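Long-range contact in OmpT protein (Vibrio cholerae serotype O1, PDB 6EHD), which probably forms a diffusion pore in the bacterial outer membrane, a beta barrel of the general porin family that lets small solutes through: residues K22-K27 with A314-I319. The protein carries 1 engineered substitution. Sequence-based numbering, arbitrary orientation.
Sequences KFLEDK and ANNFGI
Glu25 OE2 is gripped twice by Asn315: the backbone N of Asn315 reaches Glu25 OE2 at 2.9 Å, coming from above the carboxylate plane, and Asn315 ND2 adds a weak bond to the same oxygen. The two side chains run side by side in the same direction, with carboxylate and amide planes 74° apart. Glu25 gets there because its CG lies anti to the backbone N (chi1 -164°) and the bend at chi2 carries the carboxylate alongside Ala314, whose CB is 3.8 Å from Glu25 CB, to the N-H of Asn315. One residue on, Asn316 OD1 takes the N-H of Glu25 at 3.3 Å, the donor standing well above the amide plane, while Leu24 CD2 lies 3.5 Å from that same Asn316 OD1. Side-chain oxygens thus continue the pairing beside the type II turn Leu24-Lys27. Further along, regular antiparallel pairing takes over: Phe23 and Phe317 form a hydrogen-bonded pair, with Phe23 N to Phe317 O at 2.7 Å and Phe317 N to Phe23 O at 2.9 Å. The Phe23 ring turns its edge to Phe317 O, and its CE1 lies 4.4 Å from Ile319 CG1. Here the last strand of the porin barrel, 314-324, meets strand 9-24 and closes the cylinder. On the other flank of 314-324, strand 281-291 supplies Tyr287 OH to Asn315 OD1 and Gly288 O to Asn316 ND2; strand 30-47 follows the turn and pairs with Lys22 through Thr30.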
# COMPACT_ATOMS: atom_id res chain seq x y z
N LYS A 22 -13.25 8.59 -12.07
CA LYS A 22 -12.86 7.25 -12.55
C LYS A 22 -13.86 6.71 -13.62
O LYS A 22 -15.11 6.81 -13.41
CB LYS A 22 -12.71 6.30 -11.41
CG LYS A 22 -11.47 6.60 -10.56
CD LYS A 22 -11.34 5.68 -9.34
CE LYS A 22 -10.86 4.31 -9.69
NZ LYS A 22 -10.64 3.57 -8.44
N PHE A 23 -13.31 6.20 -14.74
CA PHE A 23 -14.13 5.67 -15.86
C PHE A 23 -13.77 4.20 -16.04
O PHE A 23 -12.74 3.88 -16.64
CB PHE A 23 -13.88 6.42 -17.15
CG PHE A 23 -14.04 7.95 -17.05
CD1 PHE A 23 -13.05 8.73 -16.43
CD2 PHE A 23 -15.14 8.59 -17.65
CE1 PHE A 23 -13.18 10.13 -16.33
CE2 PHE A 23 -15.30 9.98 -17.54
CZ PHE A 23 -14.33 10.77 -16.89
N LEU A 24 -14.54 3.32 -15.42
CA LEU A 24 -14.23 1.88 -15.42
C LEU A 24 -15.05 1.18 -16.55
O LEU A 24 -16.21 1.49 -16.71
CB LEU A 24 -14.51 1.25 -14.08
CG LEU A 24 -13.79 1.77 -12.82
CD1 LEU A 24 -14.17 0.94 -11.61
CD2 LEU A 24 -12.28 1.80 -13.10
N GLU A 25 -14.42 0.31 -17.34
CA GLU A 25 -15.15 -0.51 -18.38
C GLU A 25 -16.57 -0.90 -17.95
O GLU A 25 -16.73 -1.54 -16.89
CB GLU A 25 -14.41 -1.82 -18.68
CG GLU A 25 -14.85 -2.52 -19.98
CD GLU A 25 -14.47 -1.78 -21.26
OE1 GLU A 25 -15.26 -1.00 -21.83
OE2 GLU A 25 -13.37 -1.97 -21.75
N ASP A 26 -17.57 -0.48 -18.76
CA ASP A 26 -19.00 -0.85 -18.59
C ASP A 26 -19.66 -0.18 -17.38
O ASP A 26 -20.58 -0.77 -16.79
CB ASP A 26 -19.21 -2.39 -18.48
CG ASP A 26 -18.92 -3.11 -19.76
OD1 ASP A 26 -18.95 -2.49 -20.85
OD2 ASP A 26 -18.66 -4.33 -19.68
N LYS A 27 -19.21 1.03 -17.03
CA LYS A 27 -19.81 1.75 -15.88
C LYS A 27 -19.89 3.22 -16.17
O LYS A 27 -19.14 3.73 -17.01
CB LYS A 27 -19.02 1.47 -14.60
CG LYS A 27 -19.38 0.13 -13.96
CD LYS A 27 -18.26 -0.41 -13.09
CE LYS A 27 -18.40 -1.92 -12.91
NZ LYS A 27 -17.25 -2.46 -12.14
N ALA A 314 -10.53 -5.27 -20.04
CA ALA A 314 -11.17 -4.01 -19.55
C ALA A 314 -10.27 -2.75 -19.79
O ALA A 314 -9.06 -2.79 -19.38
CB ALA A 314 -11.50 -4.16 -18.11
N ASN A 315 -10.85 -1.67 -20.36
CA ASN A 315 -10.20 -0.36 -20.63
C ASN A 315 -10.70 0.60 -19.55
O ASN A 315 -11.93 0.61 -19.22
CB ASN A 315 -10.53 0.16 -22.00
CG ASN A 315 -9.98 -0.71 -23.08
OD1 ASN A 315 -8.76 -0.88 -23.23
ND2 ASN A 315 -10.90 -1.28 -23.89
N ASN A 316 -9.76 1.26 -18.88
CA ASN A 316 -10.10 2.10 -17.67
C ASN A 316 -9.35 3.40 -17.73
O ASN A 316 -8.20 3.44 -18.24
CB ASN A 316 -9.72 1.36 -16.35
CG ASN A 316 -10.34 -0.04 -16.24
OD1 ASN A 316 -11.51 -0.20 -15.90
ND2 ASN A 316 -9.52 -1.09 -16.60
N PHE A 317 -9.95 4.51 -17.23
CA PHE A 317 -9.28 5.79 -17.21
C PHE A 317 -9.58 6.51 -15.87
O PHE A 317 -10.66 6.36 -15.28
CB PHE A 317 -9.75 6.75 -18.33
CG PHE A 317 -9.66 6.15 -19.68
CD1 PHE A 317 -10.67 5.25 -20.14
CD2 PHE A 317 -8.59 6.44 -20.49
CE1 PHE A 317 -10.57 4.65 -21.39
CE2 PHE A 317 -8.51 5.87 -21.77
CZ PHE A 317 -9.49 4.97 -22.18
N GLY A 318 -8.59 7.27 -15.42
CA GLY A 318 -8.71 8.15 -14.24
C GLY A 318 -8.09 9.48 -14.42
O GLY A 318 -7.08 9.60 -15.11
N ILE A 319 -8.71 10.57 -13.90
CA ILE A 319 -8.08 11.84 -13.91
C ILE A 319 -8.25 12.43 -12.46
O ILE A 319 -9.25 12.22 -11.79
CB ILE A 319 -8.71 12.83 -14.96
CG1 ILE A 319 -10.20 12.98 -14.69
CG2 ILE A 319 -8.50 12.30 -16.41
CD1 ILE A 319 -10.91 14.03 -15.58